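Archaemetzincin (Archaeoglobus fulgidus, PDB 3ZVS) is probably a zinc metalloprotease of the metzincin clan, with a catalytic and a seemingly structural zinc ion, whose natural substrate is unknown. Local coordinates at residues 62-67 against 121-126; 111-116 against 146-151; 128-133 against 151-156. One frame throughout, in Å; residues are numbered along the deposited sequence.

Contact 1: residues 62-67 against 121-126; sequences IKVTLG and HVLGLK. With ZN (zinc ion), chain D.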
ATOM      1  N   ILE A  62      14.556   4.169   2.171  1.00 20.45           N
ATOM      2  CA  ILE A  62      14.479   4.979   3.362  1.00 20.85           C
ATOM      3  C   ILE A  62      13.236   4.550   4.121  1.00 20.18           C
ATOM      4  O   ILE A  62      12.123   4.684   3.633  1.00 21.55           O
ATOM      5  CB  ILE A  62      14.411   6.458   2.994  1.00 23.83           C
ATOM      6  CG1 ILE A  62      15.680   6.845   2.214  1.00 26.96           C
ATOM      7  CG2 ILE A  62      14.237   7.284   4.241  1.00 23.98           C
ATOM      8  CD1 ILE A  62      15.618   8.206   1.609  1.00 30.49           C
ATOM      9  N   LYS A  63      13.420   4.026   5.320  1.00 18.30           N
ATOM     10  CA  LYS A  63      12.296   3.499   6.083  1.00 17.56           C
ATOM     11  C   LYS A  63      11.471   4.640   6.655  1.00 18.91           C
ATOM     12  O   LYS A  63      12.033   5.513   7.336  1.00 21.86           O
ATOM     13  CB  LYS A  63      12.824   2.617   7.224  1.00 23.63           C
ATOM     14  CG  LYS A  63      11.750   1.890   8.010  1.00 23.94           C
ATOM     15  CD  LYS A  63      12.362   0.901   9.030  1.00 32.78           C
ATOM     16  CE  LYS A  63      11.324  -0.030   9.669  1.00 42.22           C
ATOM     17  NZ  LYS A  63      11.540  -1.478   9.295  1.00 33.24           N
ATOM     18  N   VAL A  64      10.153   4.707   6.424  1.00 16.61           N
ATOM     19  CA  VAL A  64       9.358   3.858   5.548  1.00 14.18           C
ATOM     20  C   VAL A  64       9.023   4.645   4.277  1.00 14.67           C
ATOM     21  O   VAL A  64       8.617   5.796   4.366  1.00 14.60           O
ATOM     22  CB  VAL A  64       8.003   3.508   6.211  1.00 13.52           C
ATOM     23  CG1 VAL A  64       7.075   2.744   5.253  1.00 15.79           C
ATOM     24  CG2 VAL A  64       8.211   2.702   7.495  1.00 17.32           C
ATOM     25  N   THR A  65       9.201   4.031   3.110  1.00 12.71           N
ATOM     26  CA  THR A  65       8.793   4.648   1.857  1.00 12.47           C
ATOM     27  C   THR A  65       7.738   3.786   1.193  1.00 11.01           C
ATOM     28  O   THR A  65       7.967   2.612   0.922  1.00 13.88           O
ATOM     29  CB  THR A  65       9.998   4.866   0.914  1.00 15.05           C
ATOM     30  OG1 THR A  65      10.901   5.783   1.530  1.00 16.82           O
ATOM     31  CG2 THR A  65       9.533   5.416  -0.436  1.00 15.31           C
ATOM     32  N   LEU A  66       6.573   4.389   0.978  1.00 11.56           N
ATOM     33  CA  LEU A  66       5.430   3.730   0.350  1.00 11.27           C
ATOM     34  C   LEU A  66       5.130   4.376  -0.989  1.00  9.57           C
ATOM     35  O   LEU A  66       4.703   5.523  -1.055  1.00 11.08           O
ATOM     36  CB  LEU A  66       4.178   3.828   1.218  1.00 11.76           C
ATOM     37  CG  LEU A  66       2.910   3.213   0.605  1.00  9.80           C
ATOM     38  CD1 LEU A  66       2.967   1.696   0.525  1.00 11.15           C
ATOM     39  CD2 LEU A  66       1.662   3.650   1.386  1.00 11.84           C
ATOM     40  N   GLY A  67       5.363   3.626  -2.064  1.00  9.56           N
ATOM     41  CA  GLY A  67       4.943   4.045  -3.389  1.00  8.73           C
ATOM     42  C   GLY A  67       3.468   3.763  -3.548  1.00 11.17           C
ATOM     43  O   GLY A  67       2.978   2.742  -3.047  1.00 13.09           O
ATOM     44  N   HIS A 121       3.566  -4.467   7.006  1.00 10.64           N
ATOM     45  CA  HIS A 121       4.615  -5.389   6.567  1.00 10.58           C
ATOM     46  C   HIS A 121       6.010  -4.781   6.656  1.00 13.18           C
ATOM     47  O   HIS A 121       6.945  -5.448   7.092  1.00 12.93           O
ATOM     48  CB  HIS A 121       4.430  -5.812   5.120  1.00  9.93           C
ATOM     49  CG  HIS A 121       3.332  -6.808   4.857  1.00  8.80           C
ATOM     50  ND1 HIS A 121       3.167  -7.984   5.561  1.00 10.28           N
ATOM     51  CD2 HIS A 121       2.404  -6.834   3.873  1.00  9.37           C
ATOM     52  CE1 HIS A 121       2.176  -8.684   5.014  1.00 10.25           C
ATOM     53  NE2 HIS A 121       1.686  -7.993   4.000  1.00 10.16           N
ATOM     54  N   VAL A 122       6.170  -3.508   6.265  1.00 11.57           N
ATOM     55  CA  VAL A 122       7.492  -2.887   6.355  1.00 12.81           C
ATOM     56  C   VAL A 122       7.965  -2.864   7.818  1.00 13.37           C
ATOM     57  O   VAL A 122       9.163  -3.027   8.087  1.00 14.96           O
ATOM     58  CB  VAL A 122       7.528  -1.462   5.741  1.00 13.10           C
ATOM     59  CG1 VAL A 122       8.948  -0.900   5.816  1.00 15.88           C
ATOM     60  CG2 VAL A 122       7.059  -1.498   4.298  1.00 14.14           C
ATOM     61  N   LEU A 123       7.022  -2.716   8.731  1.00 12.35           N
ATOM     62  CA  LEU A 123       7.313  -2.691  10.165  1.00 13.80           C
ATOM     63  C   LEU A 123       7.496  -4.071  10.762  1.00 16.90           C
ATOM     64  O   LEU A 123       7.662  -4.192  11.973  1.00 21.74           O
ATOM     65  CB  LEU A 123       6.217  -1.970  10.950  1.00 14.99           C
ATOM     66  CG  LEU A 123       5.996  -0.532  10.530  1.00 15.97           C
ATOM     67  CD1 LEU A 123       4.854   0.081  11.317  1.00 18.94           C
ATOM     68  CD2 LEU A 123       7.282   0.274  10.651  1.00 19.04           C
ATOM     69  N   GLY A 124       7.402  -5.106   9.948  1.00 13.71           N
ATOM     70  CA  GLY A 124       7.799  -6.446  10.338  1.00 14.95           C
ATOM     71  C   GLY A 124       6.641  -7.377  10.597  1.00 14.79           C
ATOM     72  O   GLY A 124       6.865  -8.527  11.000  1.00 17.25           O
ATOM     73  N   LEU A 125       5.416  -6.925  10.346  1.00 12.24           N
ATOM     74  CA  LEU A 125       4.236  -7.753  10.557  1.00 11.34           C
ATOM     75  C   LEU A 125       3.929  -8.661   9.375  1.00 12.95           C
ATOM     76  O   LEU A 125       3.808  -8.218   8.234  1.00 13.09           O
ATOM     77  CB  LEU A 125       2.992  -6.904  10.853  1.00 12.34           C
ATOM     78  CG  LEU A 125       3.093  -5.996  12.069  1.00 11.44           C
ATOM     79  CD1 LEU A 125       1.889  -5.101  12.185  1.00 13.92           C
ATOM     80  CD2 LEU A 125       3.190  -6.842  13.326  1.00 15.30           C
ATOM     81  N   LYS A 126       3.823  -9.951   9.656  1.00 13.78           N
ATOM     82  CA  LYS A 126       3.325 -10.925   8.701  1.00 14.55           C
ATOM     83  C   LYS A 126       1.799 -10.938   8.653  1.00 11.23           C
ATOM     84  O   LYS A 126       1.127 -10.271   9.449  1.00 12.44           O
ATOM     85  CB  LYS A 126       3.837 -12.321   9.065  1.00 16.72           C
ATOM     86  CG  LYS A 126       5.346 -12.411   9.048  1.00 20.45           C
ATOM     87  CD  LYS A 126       5.853 -13.839   9.331  1.00 29.06           C
ATOM     88  CE  LYS A 126       7.295 -13.793   9.849  1.00 43.24           C
ATOM     89  NZ  LYS A 126       7.430 -13.068  11.175  1.00 53.99           N
TER
HETATM   90 ZN    ZN D1159       0.037  -8.594   2.909  1.00 10.42          ZN
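Val-64 and Val-122 meet methyl against methyl, each side chain setting out from its backbone toward the other segment. CG1 of Val-122 sits 4.0 Å from CG2 of Val-64 and almost as close to its CG1, covering the fork of that valine at a slant; it gets there by standing anti to its own backbone N (chi1 -178°). Val-64 CG2 also touches Leu-123 CD2 at 4.1 Å, this time with the two side chains running at about a right angle. Lys-63, joined to Val-64 by a cis peptide bond, reaches across beside them. Its extended chain brings CE of Lys-63 to 4.2 Å from Leu-123 CD2. A bend at chi4 (115°) then turns Lys-63 NZ to Val-122 O, 3.1 Å away, above the carbonyl plane rather than on a lone pair, while Gly-89 O takes the stronger bond. That valine carbonyl belongs to the C-terminal end of helix 104-122, whose dipole would probably welcome the ammonium. Gly-124 closes the helix in a Schellman motif and is the glycine of the metzincin HExxHxxGxxH signature. On the far side His-121 gives NE2 to the catalytic zinc, with His-121 ND1 held by Leu-125 O at 2.8 Å. Strand 65-69 lies between strands 2-7 and 91-95; Val-122 also packs on Ala-92, and Leu-66 on Ala-115 and Ile-119, seating the helix on the sheet.

Contact 2: residues 111-116 against 146-151; sequences VVKEAV and KPVSFC. With ZN (zinc ion), chain E.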
ATOM      1  N   VAL A 111      -8.544   2.397   0.434  1.00  9.65           N
ATOM      2  CA  VAL A 111      -7.206   2.930   0.240  1.00  9.42           C
ATOM      3  C   VAL A 111      -6.430   2.978   1.558  1.00 10.38           C
ATOM      4  O   VAL A 111      -5.262   2.580   1.633  1.00  9.51           O
ATOM      5  CB  VAL A 111      -7.270   4.316  -0.414  1.00  9.81           C
ATOM      6  CG1 VAL A 111      -5.913   4.984  -0.383  1.00 10.55           C
ATOM      7  CG2 VAL A 111      -7.779   4.205  -1.828  1.00 10.67           C
ATOM      8  N   VAL A 112      -7.056   3.519   2.609  1.00 10.18           N
ATOM      9  CA  VAL A 112      -6.386   3.602   3.894  1.00  8.86           C
ATOM     10  C   VAL A 112      -6.056   2.188   4.417  1.00  9.84           C
ATOM     11  O   VAL A 112      -4.910   1.939   4.851  1.00  9.57           O
ATOM     12  CB  VAL A 112      -7.190   4.407   4.922  1.00  9.78           C
ATOM     13  CG1 VAL A 112      -6.467   4.416   6.238  1.00 12.37           C
ATOM     14  CG2 VAL A 112      -7.433   5.822   4.414  1.00 13.67           C
ATOM     15  N   LYS A 113      -7.025   1.269   4.385  1.00  9.79           N
ATOM     16  CA  LYS A 113      -6.786  -0.105   4.858  1.00 10.05           C
ATOM     17  C   LYS A 113      -5.573  -0.726   4.183  1.00 10.26           C
ATOM     18  O   LYS A 113      -4.716  -1.304   4.833  1.00 10.93           O
ATOM     19  CB  LYS A 113      -8.000  -1.009   4.600  1.00 11.18           C
ATOM     20  CG  LYS A 113      -9.185  -0.792   5.503  1.00 12.16           C
ATOM     21  CD  LYS A 113     -10.316  -1.711   5.114  1.00 12.79           C
ATOM     22  CE  LYS A 113     -11.498  -1.529   6.071  1.00 13.92           C
ATOM     23  NZ  LYS A 113     -12.628  -2.317   5.558  1.00 13.71           N
ATOM     24  N   GLU A 114      -5.525  -0.611   2.865  1.00  9.38           N
ATOM     25  CA  GLU A 114      -4.494  -1.306   2.130  1.00 10.10           C
ATOM     26  C   GLU A 114      -3.129  -0.632   2.273  1.00  9.26           C
ATOM     27  O   GLU A 114      -2.088  -1.305   2.287  1.00  9.79           O
ATOM     28  CB  GLU A 114      -4.932  -1.480   0.674  1.00 10.12           C
ATOM     29  CG  GLU A 114      -6.176  -2.377   0.560  1.00 11.67           C
ATOM     30  CD  GLU A 114      -5.927  -3.750   1.079  1.00 13.47           C
ATOM     31  OE1 GLU A 114      -5.404  -4.550   0.292  1.00 12.99           O
ATOM     32  OE2 GLU A 114      -6.178  -4.049   2.262  1.00 13.12           O
ATOM     33  N   ALA A 115      -3.103   0.694   2.413  1.00  9.43           N
ATOM     34  CA  ALA A 115      -1.846   1.372   2.750  1.00  9.81           C
ATOM     35  C   ALA A 115      -1.318   0.956   4.127  1.00 10.39           C
ATOM     36  O   ALA A 115      -0.142   0.673   4.285  1.00 10.12           O
ATOM     37  CB  ALA A 115      -2.027   2.907   2.709  1.00  8.65           C
ATOM     38  N   VAL A 116      -2.198   0.933   5.121  1.00  9.42           N
ATOM     39  CA  VAL A 116      -1.839   0.518   6.459  1.00  9.49           C
ATOM     40  C   VAL A 116      -1.295  -0.903   6.445  1.00  8.99           C
ATOM     41  O   VAL A 116      -0.284  -1.197   7.090  1.00  9.89           O
ATOM     42  CB  VAL A 116      -3.044   0.662   7.375  1.00  7.95           C
ATOM     43  CG1 VAL A 116      -2.789   0.005   8.744  1.00 10.66           C
ATOM     44  CG2 VAL A 116      -3.360   2.150   7.611  1.00 10.94           C
ATOM     45  N   LYS A 146     -12.350  -6.756   6.560  1.00 12.70           N
ATOM     46  CA  LYS A 146     -11.347  -6.556   7.592  1.00 12.56           C
ATOM     47  C   LYS A 146     -11.329  -5.116   8.090  1.00 12.92           C
ATOM     48  O   LYS A 146     -11.746  -4.197   7.396  1.00 12.50           O
ATOM     49  CB  LYS A 146      -9.971  -6.972   7.094  1.00 12.27           C
ATOM     50  CG  LYS A 146      -9.218  -5.951   6.218  1.00 13.82           C
ATOM     51  CD  LYS A 146      -7.902  -6.597   5.710  1.00 12.33           C
ATOM     52  CE  LYS A 146      -7.098  -5.673   4.820  1.00 11.70           C
ATOM     53  NZ  LYS A 146      -6.074  -6.487   4.028  1.00 12.80           N
ATOM     54  N   PRO A 147     -10.872  -4.903   9.327  1.00 12.59           N
ATOM     55  CA  PRO A 147     -10.861  -3.537   9.853  1.00 10.48           C
ATOM     56  C   PRO A 147      -9.610  -2.763   9.420  1.00 12.06           C
ATOM     57  O   PRO A 147      -8.645  -3.362   8.916  1.00 12.17           O
ATOM     58  CB  PRO A 147     -10.836  -3.779  11.366  1.00 13.50           C
ATOM     59  CG  PRO A 147     -10.000  -4.988  11.488  1.00 13.33           C
ATOM     60  CD  PRO A 147     -10.323  -5.861  10.304  1.00 14.59           C
ATOM     61  N   VAL A 148      -9.637  -1.457   9.609  1.00 11.80           N
ATOM     62  CA  VAL A 148      -8.487  -0.614   9.329  1.00 13.09           C
ATOM     63  C   VAL A 148      -7.433  -0.647  10.440  1.00 13.96           C
ATOM     64  O   VAL A 148      -6.302  -0.219  10.243  1.00 14.05           O
ATOM     65  CB  VAL A 148      -8.948   0.860   9.048  1.00 13.89           C
ATOM     66  CG1 VAL A 148      -9.427   1.523  10.351  1.00 15.59           C
ATOM     67  CG2 VAL A 148      -7.827   1.683   8.420  1.00 13.68           C
ATOM     68  N   SER A 149      -7.820  -1.158  11.607  1.00 13.46           N
ATOM     69  CA  SER A 149      -6.962  -1.114  12.774  1.00 13.71           C
ATOM     70  C   SER A 149      -6.185  -2.414  12.945  1.00 11.51           C
ATOM     71  O   SER A 149      -6.600  -3.516  12.540  1.00 11.18           O
ATOM     72  CB  SER A 149      -7.798  -0.896  14.029  1.00 16.69           C
ATOM     73  OG  SER A 149      -8.846  -1.822  14.030  1.00 20.59           O
ATOM     74  N   PHE A 150      -5.031  -2.270  13.561  1.00 11.88           N
ATOM     75  CA  PHE A 150      -4.251  -3.441  13.979  1.00 12.74           C
ATOM     76  C   PHE A 150      -4.909  -4.066  15.185  1.00 12.65           C
ATOM     77  O   PHE A 150      -5.368  -3.358  16.091  1.00 13.47           O
ATOM     78  CB  PHE A 150      -2.829  -3.042  14.357  1.00 14.72           C
ATOM     79  CG  PHE A 150      -2.028  -2.517  13.198  1.00 12.16           C
ATOM     80  CD1 PHE A 150      -1.487  -3.383  12.264  1.00 13.46           C
ATOM     81  CD2 PHE A 150      -1.836  -1.159  13.041  1.00 13.24           C
ATOM     82  CE1 PHE A 150      -0.763  -2.913  11.185  1.00 13.79           C
ATOM     83  CE2 PHE A 150      -1.096  -0.682  11.963  1.00 12.81           C
ATOM     84  CZ  PHE A 150      -0.574  -1.554  11.040  1.00 12.98           C
ATOM     85  N   CYS A 151      -4.933  -5.390  15.201  1.00 10.57           N
ATOM     86  CA  CYS A 151      -5.350  -6.126  16.394  1.00 11.02           C
ATOM     87  C   CYS A 151      -4.367  -5.873  17.523  1.00 13.36           C
ATOM     88  O   CYS A 151      -3.270  -5.343  17.327  1.00 12.32           O
ATOM     89  CB  CYS A 151      -5.487  -7.634  16.118  1.00 11.48           C
ATOM     90  SG  CYS A 151      -3.907  -8.515  15.958  1.00 10.92           S
TER
HETATM   91 ZN    ZN E1160      -3.105  -8.643  13.784  1.00 11.64          ZN
HETATM   92  O   HOH W   1      -4.148  -6.391   1.652  1.00 13.90           O
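Lys-113 and Val-148 bring their CA atoms to 4.8 Å, the closest backbone approach of the irregular segment 146-151 to helical turns 111-116. The aliphatic part of Lys-113 lies against this point: its CG touches CB of Val-148 at 3.9 Å, the two side chains crossing at about a right angle. With the chain fully extended beyond CG, Lys-113 NZ reaches the carbonyl O of Lys-146, 2.8 Å away and almost in line with the C=O bond (173°). Val-143 O takes a second bond from this buried ammonium, so one lysine ties the helix both to the end of helix 140-145 and to the loop after it. That helix, 104-122, is the active-site helix of the metzincin fold, and the loop leads from the C-terminal subdomain's helix 140-145 to Cys-151 at the second zinc, which seems to be structural. Lys-146 answers in the other direction. Its CG stands between backbone N and carbonyl carbon (chi1 81°), and the rest of the chain runs straight out to Glu-114, which is folded back at chi2 (-61°). Lys-146 NZ and Glu-114 OE2 form a salt bridge at 3.0 Å, weak as a hydrogen bond. A water spans the pair, donating to Glu-114 OE1 at 2.6 Å and weakly accepting from Lys-146 NZ. Ser-137 OG is the stronger partner of Lys-146 NZ, with Arg-135 O beside it. Along the apolar flank, Val-112 CG1 meets Val-148 CG2 at 3.8 Å, and Val-116 CG1 approaches the Phe-150 ring obliquely, 3.6 Å from CZ. Both helix valines also touch helix 12-26, Val-112 on Val-17 and Val-116 on Ile-25.

Contact 3: residues 128-133 against 151-156; sequences CSNNCV and CRECAS. With ZN (zinc ion), chain E.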
ATOM      1  N   CYS A 128      -1.865 -11.776   9.397  1.00  9.78           N
ATOM      2  CA  CYS A 128      -2.491 -12.047  10.680  1.00 10.38           C
ATOM      3  C   CYS A 128      -3.860 -12.679  10.439  1.00 11.86           C
ATOM      4  O   CYS A 128      -4.628 -12.236   9.571  1.00 14.30           O
ATOM      5  CB  CYS A 128      -2.674 -10.701  11.372  1.00  9.90           C
ATOM      6  SG  CYS A 128      -3.391 -10.857  13.064  1.00 11.38           S
ATOM      7  N   SER A 129      -4.231 -13.687  11.218  1.00 12.62           N
ATOM      8  CA  SER A 129      -5.544 -14.295  11.009  1.00 13.76           C
ATOM      9  C   SER A 129      -6.627 -13.698  11.907  1.00 12.50           C
ATOM     10  O   SER A 129      -7.791 -14.074  11.851  1.00 15.79           O
ATOM     11  CB  SER A 129      -5.481 -15.797  11.197  1.00 16.87           C
ATOM     12  OG  SER A 129      -5.191 -16.074  12.529  1.00 19.74           O
ATOM     13  N   ASN A 130      -6.258 -12.697  12.691  1.00 10.48           N
ATOM     14  CA  ASN A 130      -7.201 -12.081  13.620  1.00 12.36           C
ATOM     15  C   ASN A 130      -8.089 -11.044  12.932  1.00 12.38           C
ATOM     16  O   ASN A 130      -7.967 -10.833  11.719  1.00 12.17           O
ATOM     17  CB  ASN A 130      -6.456 -11.417  14.776  1.00 11.09           C
ATOM     18  CG  ASN A 130      -5.568 -12.361  15.526  1.00 10.70           C
ATOM     19  OD1 ASN A 130      -5.798 -13.574  15.545  1.00 11.94           O
ATOM     20  ND2 ASN A 130      -4.541 -11.812  16.149  1.00  9.98           N
ATOM     21  N   ASN A 131      -8.968 -10.401  13.692  1.00 13.66           N
ATOM     22  CA  ASN A 131      -9.806  -9.331  13.191  1.00 12.23           C
ATOM     23  C   ASN A 131      -8.889  -8.132  13.100  1.00 13.30           C
ATOM     24  O   ASN A 131      -8.723  -7.401  14.060  1.00 13.28           O
ATOM     25  CB  ASN A 131     -10.921  -9.097  14.201  1.00 15.59           C
ATOM     26  CG  ASN A 131     -12.038  -8.251  13.661  1.00 17.79           C
ATOM     27  OD1 ASN A 131     -11.849  -7.482  12.723  1.00 20.46           O
ATOM     28  ND2 ASN A 131     -13.218  -8.371  14.264  1.00 17.40           N
ATOM     29  N   CYS A 132      -8.237  -7.961  11.945  1.00 13.59           N
ATOM     30  CA  CYS A 132      -7.023  -7.158  11.861  1.00 11.17           C
ATOM     31  C   CYS A 132      -6.795  -6.705  10.425  1.00  9.46           C
ATOM     32  O   CYS A 132      -6.999  -7.483   9.499  1.00 11.58           O
ATOM     33  CB  CYS A 132      -5.829  -8.011  12.305  1.00 10.60           C
ATOM     34  SG  CYS A 132      -4.264  -7.097  12.433  1.00 10.89           S
ATOM     35  N   VAL A 133      -6.262  -5.481  10.273  1.00  9.68           N
ATOM     36  CA  VAL A 133      -5.887  -4.953   8.957  1.00  9.51           C
ATOM     37  C   VAL A 133      -4.784  -5.785   8.297  1.00 11.06           C
ATOM     38  O   VAL A 133      -4.651  -5.739   7.077  1.00 10.25           O
ATOM     39  CB  VAL A 133      -5.453  -3.479   9.131  1.00  9.62           C
ATOM     40  CG1 VAL A 133      -4.140  -3.356   9.901  1.00 10.51           C
ATOM     41  CG2 VAL A 133      -5.392  -2.767   7.791  1.00 10.96           C
ATOM     42  N   CYS A 151      -4.933  -5.390  15.201  1.00 10.57           N
ATOM     43  CA  CYS A 151      -5.350  -6.126  16.394  1.00 11.02           C
ATOM     44  C   CYS A 151      -4.367  -5.873  17.523  1.00 13.36           C
ATOM     45  O   CYS A 151      -3.270  -5.343  17.327  1.00 12.32           O
ATOM     46  CB  CYS A 151      -5.487  -7.634  16.118  1.00 11.48           C
ATOM     47  SG  CYS A 151      -3.907  -8.515  15.958  1.00 10.92           S
ATOM     48  N   ARG A 152      -4.766  -6.264  18.727  1.00 11.93           N
ATOM     49  CA  ARG A 152      -3.916  -6.026  19.889  1.00 10.95           C
ATOM     50  C   ARG A 152      -2.570  -6.730  19.783  1.00 11.49           C
ATOM     51  O   ARG A 152      -1.557  -6.229  20.233  1.00 13.74           O
ATOM     52  CB  ARG A 152      -4.628  -6.447  21.199  1.00 12.15           C
ATOM     53  CG  ARG A 152      -5.895  -5.683  21.467  1.00 11.89           C
ATOM     54  CD  ARG A 152      -6.540  -6.063  22.816  1.00 12.37           C
ATOM     55  NE  ARG A 152      -7.190  -7.370  22.795  1.00 11.60           N
ATOM     56  CZ  ARG A 152      -6.759  -8.469  23.414  1.00 11.83           C
ATOM     57  NH1 ARG A 152      -5.644  -8.468  24.099  1.00 12.04           N
ATOM     58  NH2 ARG A 152      -7.463  -9.603  23.303  1.00 10.99           N
ATOM     59  N   GLU A 153      -2.538  -7.899  19.152  1.00 11.14           N
ATOM     60  CA  GLU A 153      -1.284  -8.591  18.963  1.00 11.92           C
ATOM     61  C   GLU A 153      -0.348  -7.812  18.046  1.00 16.20           C
ATOM     62  O   GLU A 153       0.821  -7.636  18.350  1.00 16.01           O
ATOM     63  CB  GLU A 153      -1.494 -10.002  18.432  1.00 13.52           C
ATOM     64  CG  GLU A 153      -2.128 -10.896  19.485  1.00 13.35           C
ATOM     65  CD  GLU A 153      -2.097 -12.336  19.085  1.00 14.41           C
ATOM     66  OE1 GLU A 153      -2.295 -12.635  17.878  1.00 13.06           O
ATOM     67  OE2 GLU A 153      -1.872 -13.196  19.979  1.00 15.55           O
ATOM     68  N   CYS A 154      -0.851  -7.380  16.894  1.00 12.98           N
ATOM     69  CA  CYS A 154       0.002  -6.674  15.947  1.00 12.31           C
ATOM     70  C   CYS A 154       0.408  -5.326  16.471  1.00 14.18           C
ATOM     71  O   CYS A 154       1.561  -4.901  16.286  1.00 14.62           O
ATOM     72  CB  CYS A 154      -0.730  -6.536  14.633  1.00 13.69           C
ATOM     73  SG  CYS A 154      -0.864  -8.067  13.688  1.00 12.52           S
ATOM     74  N   ALA A 155      -0.505  -4.654  17.160  1.00 12.17           N
ATOM     75  CA  ALA A 155      -0.207  -3.336  17.722  1.00 13.61           C
ATOM     76  C   ALA A 155       0.928  -3.444  18.739  1.00 18.73           C
ATOM     77  O   ALA A 155       1.787  -2.558  18.807  1.00 21.84           O
ATOM     78  CB  ALA A 155      -1.423  -2.727  18.331  1.00 14.72           C
ATOM     79  N   SER A 156       0.971  -4.542  19.482  1.00 14.39           N
ATOM     80  CA  SER A 156       1.987  -4.718  20.519  1.00 18.52           C
ATOM     81  C   SER A 156       3.383  -4.861  19.919  1.00 26.26           C
ATOM     82  O   SER A 156       4.373  -4.549  20.563  1.00 26.39           O
ATOM     83  CB  SER A 156       1.647  -5.930  21.384  1.00 18.41           C
ATOM     84  OG  SER A 156       1.896  -7.140  20.737  1.00 19.46           O
TER
HETATM   85 ZN    ZN E1160      -3.105  -8.643  13.784  1.00 11.64          ZN
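Asn-130 spends both N–H groups of its ND2 on the other segment. One points almost straight (176°) from ND2 at Cys-151 SG, 3.4 Å away; the other goes from ND2 to Glu-153 OE1 at 3.0 Å. Both acceptors lie in the amide plane, but OE1 is met from above its carboxylate, whose plane is turned 46° against the amide. CG of Asn-130, anti to the carbonyl carbon (chi1 -57°), carries the amide over the thiolates. Cys-128, Cys-132, Cys-151 and Cys-154 surround the second zinc as a Cys4 site, built from a CxxxC loop and a CxxC pair at the start of helix 152-157, and it seems to play a structural role. Both loop cysteines hold SG anti to the backbone N, whereas Cys-151 tucks its SG between N and the carbonyl carbon, where it binds zinc at 2.3 Å and still N-caps the helix by accepting from Cys-154 N. N–H groups grip further sulfurs: Cys-151 N reaches Cys-132 SG at 3.3 Å, and Asn-130 N reaches Cys-128 SG at 3.4 Å. Such bonds would tend to temper the thiolates' negative charge. With an alanine in place of Asn-130, the Cys-151 sulfur would probably lose one of its two N–H donors and the Glu-153 carboxylate would be freer to turn. Nearby, Val-133 O accepts from ND1 of His-117, a ligand of the catalytic zinc.

Contact 2 is the buried one, while contacts 1 and 3 are partly buried, and contact 3 lies farthest out, its centre about 17 Å from the centre of the chain. Contacts 1 and 2 both use helix 104-122: the first sets its C-terminal end against the segment leading into strand 65-69, the second its middle against the loop before Cys-151. That cysteine is shared by contacts 2 and 3, and Ser-149 O probably bonds to Val-133 N between them. Leu-125 joins all three, touching Phe-150 and Cys-154. Chemistry changes with place: methyls with one lysine in contact 1, enclosed charges among valines in contact 2, metal and sulfur near the surface in contact 3.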